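Long-range contacts in terminal oxygenase component of carbazole 1,9a-dioxygenase (Nocardioides aromaticivorans, PDB 3GCF), which probably dihydroxylates carbazole at its angular position, as the oxygenase component of a Rieske nonheme iron system that receives electrons from a ferredoxin: residues A[22-27]-A[371-376]; A[284-289]-A[300-305]. All blocks are in the same frame, centred on the assembly; numbering follows the deposited sequence.

Contact 1 (A[22-27]-A[371-376]); sequences PRYLEA and TLASER
The guanidinium of Arg23 turns an edge toward the last turn of helix 364-376, with the carbonyl oxygen of Ser374 close to its plane. The second flat group, the phenol ring of Tyr24, meets Ala373 obliquely, ring atom CD1 lying 3.8 Å from the methyl carbon CB of Ala373.

Between these two groups sits Ser374, which has the largest share of the contact. Its carbonyl oxygen accepts from NE of Arg23 at 2.9 Å, with an N-H...O angle of 153° and the donor almost in line with the C=O bond. The Arg23 chain bends at chi2 and chi3, bringing NE to the end of this C=O, and CB of Arg23 also packs 3.3 Å from the same Ser374 O. The serine hydroxyl is used as well: with OG anti to its own backbone N (chi1 179°), it faces the start of helix 22-26, where N of Arg23 donates a weak, bent bond to Ser374 OG at 3.0 Å. Pro22 flanks this oxygen, its CD 3.5 Å from Ser374 OG.

At the far end of the ring from the backbone, the Tyr24 hydroxyl is hydrogen-bonded to Glu182 and Trp369, and Phe31 touches both Tyr24 and Ala373. At the end of the longer helix, Arg376 forms a salt bridge with Asp222.

The short segments cross almost at right angles, 85°, with their axes 7.3 Å apart, a close approach permitted by the small residues Ala373 and Ser374. This is a near-perpendicular helix-helix crossing, by which a short N-terminal helix is fastened to the C-terminal helix of the ring-hydroxylase region, away from both iron centres.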
loop_
_atom_site.group_PDB
_atom_site.type_symbol
_atom_site.label_atom_id
_atom_site.label_comp_id
_atom_site.label_asym_id
_atom_site.label_seq_id
_atom_site.Cartn_x
_atom_site.Cartn_y
_atom_site.Cartn_z
ATOM N N PRO A 22 20.994 4.579 23.705
ATOM C CA PRO A 22 21.250 3.997 22.381
ATOM C C PRO A 22 20.617 2.640 22.091
ATOM O O PRO A 22 20.038 2.441 21.027
ATOM C CB PRO A 22 22.775 3.947 22.318
ATOM C CG PRO A 22 23.157 3.734 23.750
ATOM C CD PRO A 22 22.252 4.711 24.462
ATOM N N ARG A 23 20.729 1.704 23.028
ATOM C CA ARG A 23 20.165 0.380 22.809
ATOM C C ARG A 23 18.640 0.377 22.799
ATOM O O ARG A 23 18.017 -0.523 22.233
ATOM C CB ARG A 23 20.698 -0.604 23.849
ATOM C CG ARG A 23 22.189 -0.903 23.694
ATOM C CD ARG A 23 22.455 -2.364 23.996
ATOM N NE ARG A 23 21.856 -2.703 25.272
ATOM C CZ ARG A 23 21.352 -3.889 25.588
ATOM N NH1 ARG A 23 21.366 -4.889 24.721
ATOM N NH2 ARG A 23 20.820 -4.056 26.786
ATOM N N TYR A 24 18.043 1.387 23.425
ATOM C CA TYR A 24 16.595 1.508 23.452
ATOM C C TYR A 24 16.150 1.979 22.070
ATOM O O TYR A 24 15.135 1.529 21.541
ATOM C CB TYR A 24 16.163 2.528 24.503
ATOM C CG TYR A 24 14.670 2.734 24.579
ATOM C CD1 TYR A 24 13.839 1.761 25.128
ATOM C CD2 TYR A 24 14.087 3.915 24.119
ATOM C CE1 TYR A 24 12.463 1.963 25.224
ATOM C CE2 TYR A 24 12.718 4.126 24.207
ATOM C CZ TYR A 24 11.911 3.153 24.764
ATOM O OH TYR A 24 10.560 3.385 24.902
ATOM N N LEU A 25 16.922 2.889 21.487
ATOM C CA LEU A 25 16.604 3.408 20.163
ATOM C C LEU A 25 16.840 2.354 19.097
ATOM O O LEU A 25 16.206 2.373 18.044
ATOM C CB LEU A 25 17.449 4.641 19.845
ATOM C CG LEU A 25 17.236 5.877 20.716
ATOM C CD1 LEU A 25 17.899 7.066 20.032
ATOM C CD2 LEU A 25 15.751 6.145 20.906
ATOM N N GLU A 26 17.754 1.433 19.374
ATOM C CA GLU A 26 18.076 0.367 18.433
ATOM C C GLU A 26 17.051 -0.760 18.457
ATOM O O GLU A 26 16.842 -1.431 17.450
ATOM C CB GLU A 26 19.454 -0.217 18.752
ATOM C CG GLU A 26 20.622 0.691 18.429
ATOM C CD GLU A 26 21.903 0.251 19.121
ATOM O OE1 GLU A 26 22.178 -0.970 19.149
ATOM O OE2 GLU A 26 22.638 1.130 19.628
ATOM N N ALA A 27 16.422 -0.961 19.609
ATOM C CA ALA A 27 15.443 -2.030 19.788
ATOM C C ALA A 27 14.107 -1.749 19.105
ATOM O O ALA A 27 13.042 -1.877 19.707
ATOM C CB ALA A 27 15.233 -2.287 21.279
ATOM N N THR A 371 16.489 4.845 29.748
ATOM C CA THR A 371 17.848 4.644 30.231
ATOM C C THR A 371 18.024 3.247 30.809
ATOM O O THR A 371 18.969 2.537 30.466
ATOM C CB THR A 371 18.187 5.676 31.312
ATOM O OG1 THR A 371 18.075 6.987 30.755
ATOM C CG2 THR A 371 19.603 5.470 31.837
ATOM N N LEU A 372 17.107 2.858 31.683
ATOM C CA LEU A 372 17.166 1.543 32.302
ATOM C C LEU A 372 17.034 0.432 31.258
ATOM O O LEU A 372 17.713 -0.589 31.342
ATOM C CB LEU A 372 16.053 1.406 33.338
ATOM C CG LEU A 372 15.969 0.051 34.043
ATOM C CD1 LEU A 372 17.158 -0.114 34.989
ATOM C CD2 LEU A 372 14.658 -0.041 34.808
ATOM N N ALA A 373 16.164 0.639 30.275
ATOM C CA ALA A 373 15.943 -0.351 29.225
ATOM C C ALA A 373 17.163 -0.469 28.314
ATOM O O ALA A 373 17.550 -1.565 27.917
ATOM C CB ALA A 373 14.710 0.021 28.410
ATOM N N SER A 374 17.763 0.666 27.983
ATOM C CA SER A 374 18.940 0.677 27.133
ATOM C C SER A 374 20.085 -0.060 27.825
ATOM O O SER A 374 20.853 -0.771 27.178
ATOM C CB SER A 374 19.350 2.120 26.833
ATOM O OG SER A 374 20.515 2.174 26.032
ATOM N N GLU A 375 20.184 0.097 29.141
ATOM C CA GLU A 375 21.246 -0.549 29.912
ATOM C C GLU A 375 20.953 -1.987 30.330
ATOM O O GLU A 375 21.877 -2.780 30.489
ATOM C CB GLU A 375 21.546 0.246 31.189
ATOM C CG GLU A 375 21.761 1.732 30.996
ATOM C CD GLU A 375 21.930 2.468 32.319
ATOM O OE1 GLU A 375 21.197 2.141 33.285
ATOM O OE2 GLU A 375 22.783 3.381 32.391
ATOM N N ARG A 376 19.682 -2.335 30.507
ATOM C CA ARG A 376 19.353 -3.679 30.969
ATOM C C ARG A 376 18.613 -4.614 30.019
ATOM O O ARG A 376 18.459 -5.796 30.329
ATOM C CB ARG A 376 18.573 -3.582 32.280
ATOM C CG ARG A 376 19.251 -2.737 33.342
ATOM C CD ARG A 376 20.467 -3.429 33.932
ATOM N NE ARG A 376 21.168 -2.548 34.859
ATOM C CZ ARG A 376 22.146 -2.934 35.673
ATOM N NH1 ARG A 376 22.548 -4.200 35.686
ATOM N NH2 ARG A 376 22.729 -2.049 36.474
#

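Contact 2 (A[284-289]-A[300-305]); sequences LIQYEF and YFQVLQ
Glu288 and Tyr300 meet on one face of an antiparallel hairpin, the phenol OH donating to Glu288 OE2 at 2.6 Å from above the carboxylate plane. Carboxylate and ring stand 83° apart. NE2 of Gln286 reaches the same Glu288 OE2 at 2.9 Å from the opposite face, so two donors grip one buried oxygen.

The backbone between the strands is the tight part: paired bonds join Ile285 with Gln305, Tyr287 with Val303 and Phe289 with Phe301, the shortest including Tyr287 N to Val303 O at 2.8 Å. On the face bearing these residues, Tyr287 OH donates to Gln305 OE1 at 2.6 Å from above the carbonyl plane. The extended Gln305 chain, its CG anti to the backbone N (chi1 175°), brings the amide to the edge of the tyrosine ring. The closer apolar contact here is Phe289 CD1 to Phe301 CB at 3.8 Å, while Phe289 CE1 to Val303 CG2 is looser at 4.2 Å. At the Leu304 side, the face that carries Gln286 and Glu288, Leu284 CD1 lies a similarly loose 4.2 Å from Leu304 CD1. Only Ile285 is partly exposed; the other residues are buried.

Strand 164-173 flanks 298-307 and strand 273-277 flanks 285-292, placing the hairpin inside the large antiparallel sheet, while Trp325 of helix 311-331 covers Leu284 and Leu304.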
loop_
_atom_site.group_PDB
_atom_site.type_symbol
_atom_site.label_atom_id
_atom_site.label_comp_id
_atom_site.label_asym_id
_atom_site.label_seq_id
_atom_site.Cartn_x
_atom_site.Cartn_y
_atom_site.Cartn_z
ATOM N N LEU A 284 -9.116 -3.387 41.651
ATOM C CA LEU A 284 -8.377 -4.031 40.573
ATOM C C LEU A 284 -7.023 -3.404 40.281
ATOM O O LEU A 284 -6.765 -2.252 40.628
ATOM C CB LEU A 284 -9.202 -3.981 39.280
ATOM C CG LEU A 284 -10.572 -4.659 39.250
ATOM C CD1 LEU A 284 -11.308 -4.256 37.979
ATOM C CD2 LEU A 284 -10.398 -6.169 39.322
ATOM N N ILE A 285 -6.166 -4.181 39.630
ATOM C CA ILE A 285 -4.863 -3.706 39.204
ATOM C C ILE A 285 -4.821 -3.976 37.694
ATOM O O ILE A 285 -5.269 -5.030 37.239
ATOM C CB ILE A 285 -3.719 -4.458 39.916
ATOM C CG1 ILE A 285 -3.652 -4.011 41.381
ATOM C CG2 ILE A 285 -2.382 -4.183 39.213
ATOM C CD1 ILE A 285 -2.545 -4.684 42.181
ATOM N N GLN A 286 -4.315 -3.018 36.923
ATOM C CA GLN A 286 -4.240 -3.172 35.472
ATOM C C GLN A 286 -2.817 -3.321 34.956
ATOM O O GLN A 286 -1.943 -2.515 35.263
ATOM C CB GLN A 286 -4.907 -1.986 34.761
ATOM C CG GLN A 286 -4.982 -2.145 33.234
ATOM C CD GLN A 286 -6.001 -1.208 32.584
ATOM O OE1 GLN A 286 -7.102 -1.015 33.107
ATOM N NE2 GLN A 286 -5.645 -0.643 31.431
ATOM N N TYR A 287 -2.595 -4.361 34.162
ATOM C CA TYR A 287 -1.286 -4.619 33.582
ATOM C C TYR A 287 -1.402 -4.433 32.077
ATOM O O TYR A 287 -2.448 -4.714 31.489
ATOM C CB TYR A 287 -0.844 -6.057 33.881
ATOM C CG TYR A 287 -0.610 -6.349 35.348
ATOM C CD1 TYR A 287 0.559 -5.926 35.989
ATOM C CD2 TYR A 287 -1.561 -7.040 36.101
ATOM C CE1 TYR A 287 0.775 -6.188 37.354
ATOM C CE2 TYR A 287 -1.357 -7.307 37.465
ATOM C CZ TYR A 287 -0.188 -6.878 38.081
ATOM O OH TYR A 287 0.012 -7.137 39.421
ATOM N N GLU A 288 -0.334 -3.953 31.453
ATOM C CA GLU A 288 -0.339 -3.760 30.016
ATOM C C GLU A 288 0.977 -4.214 29.418
ATOM O O GLU A 288 2.049 -3.966 29.981
ATOM C CB GLU A 288 -0.586 -2.288 29.661
ATOM C CG GLU A 288 -1.860 -1.700 30.263
ATOM C CD GLU A 288 -2.306 -0.421 29.573
ATOM O OE1 GLU A 288 -1.447 0.332 29.065
ATOM O OE2 GLU A 288 -3.527 -0.165 29.549
ATOM N N PHE A 289 0.886 -4.901 28.282
ATOM C CA PHE A 289 2.064 -5.375 27.563
ATOM C C PHE A 289 1.976 -4.766 26.168
ATOM O O PHE A 289 0.879 -4.517 25.660
ATOM C CB PHE A 289 2.074 -6.902 27.447
ATOM C CG PHE A 289 2.076 -7.621 28.769
ATOM C CD1 PHE A 289 0.925 -7.685 29.547
ATOM C CD2 PHE A 289 3.223 -8.263 29.221
ATOM C CE1 PHE A 289 0.917 -8.385 30.756
ATOM C CE2 PHE A 289 3.225 -8.965 30.428
ATOM C CZ PHE A 289 2.072 -9.027 31.195
ATOM N N TYR A 300 -1.213 -5.054 21.916
ATOM C CA TYR A 300 -1.540 -4.429 23.186
ATOM C C TYR A 300 -2.371 -5.372 24.054
ATOM O O TYR A 300 -3.494 -5.714 23.701
ATOM C CB TYR A 300 -2.294 -3.129 22.882
ATOM C CG TYR A 300 -2.888 -2.368 24.050
ATOM C CD1 TYR A 300 -2.204 -2.228 25.259
ATOM C CD2 TYR A 300 -4.121 -1.723 23.912
ATOM C CE1 TYR A 300 -2.738 -1.460 26.304
ATOM C CE2 TYR A 300 -4.661 -0.957 24.938
ATOM C CZ TYR A 300 -3.969 -0.826 26.130
ATOM O OH TYR A 300 -4.520 -0.061 27.134
ATOM N N PHE A 301 -1.796 -5.811 25.173
ATOM C CA PHE A 301 -2.493 -6.694 26.110
ATOM C C PHE A 301 -2.946 -5.862 27.305
ATOM O O PHE A 301 -2.190 -5.038 27.816
ATOM C CB PHE A 301 -1.573 -7.800 26.659
ATOM C CG PHE A 301 -1.221 -8.885 25.669
ATOM C CD1 PHE A 301 -0.347 -8.636 24.614
ATOM C CD2 PHE A 301 -1.723 -10.176 25.832
ATOM C CE1 PHE A 301 0.028 -9.659 23.735
ATOM C CE2 PHE A 301 -1.358 -11.214 24.957
ATOM C CZ PHE A 301 -0.476 -10.953 23.905
ATOM N N GLN A 302 -4.176 -6.079 27.749
ATOM C CA GLN A 302 -4.699 -5.393 28.917
ATOM C C GLN A 302 -5.154 -6.522 29.825
ATOM O O GLN A 302 -6.010 -7.306 29.434
ATOM C CB GLN A 302 -5.893 -4.518 28.554
ATOM C CG GLN A 302 -5.562 -3.321 27.699
ATOM C CD GLN A 302 -6.791 -2.753 27.040
ATOM O OE1 GLN A 302 -7.358 -3.364 26.136
ATOM N NE2 GLN A 302 -7.224 -1.586 27.495
ATOM N N VAL A 303 -4.586 -6.611 31.024
ATOM C CA VAL A 303 -4.949 -7.681 31.949
ATOM C C VAL A 303 -5.313 -7.128 33.314
ATOM O O VAL A 303 -4.531 -6.409 33.941
ATOM C CB VAL A 303 -3.789 -8.692 32.121
ATOM C CG1 VAL A 303 -4.287 -9.945 32.835
ATOM C CG2 VAL A 303 -3.206 -9.054 30.764
ATOM N N LEU A 304 -6.511 -7.470 33.774
ATOM C CA LEU A 304 -6.992 -7.002 35.063
ATOM C C LEU A 304 -6.803 -8.072 36.131
ATOM O O LEU A 304 -7.099 -9.246 35.908
ATOM C CB LEU A 304 -8.465 -6.606 34.950
ATOM C CG LEU A 304 -8.744 -5.491 33.929
ATOM C CD1 LEU A 304 -10.210 -5.093 33.998
ATOM C CD2 LEU A 304 -7.857 -4.284 34.210
ATOM N N GLN A 305 -6.302 -7.655 37.289
ATOM C CA GLN A 305 -6.041 -8.561 38.400
ATOM C C GLN A 305 -6.917 -8.269 39.609
ATOM O O GLN A 305 -6.948 -7.149 40.118
ATOM C CB GLN A 305 -4.574 -8.469 38.806
ATOM C CG GLN A 305 -4.201 -9.279 40.040
ATOM C CD GLN A 305 -2.725 -9.157 40.364
ATOM O OE1 GLN A 305 -2.207 -8.052 40.505
ATOM N NE2 GLN A 305 -2.042 -10.286 40.474
#

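How the contacts relate
The two contacts are separate, their centres 24 Å apart and their nearest atoms about 12 Å apart. Contact 1 joins residues near the two chain ends, 344 residues apart in sequence at the closest; contact 2 is a local hairpin between them, its centre about 8 Å from the centre of the chain, against 18 Å for that of contact 1. They also differ in their relation to the mononuclear iron held by His189, His193 and Asp337. The side chain of Tyr300 in contact 2 lies about 6 Å from the iron and about 5 Å from that of Asp337, whereas contact 1 is remote from the metal sites.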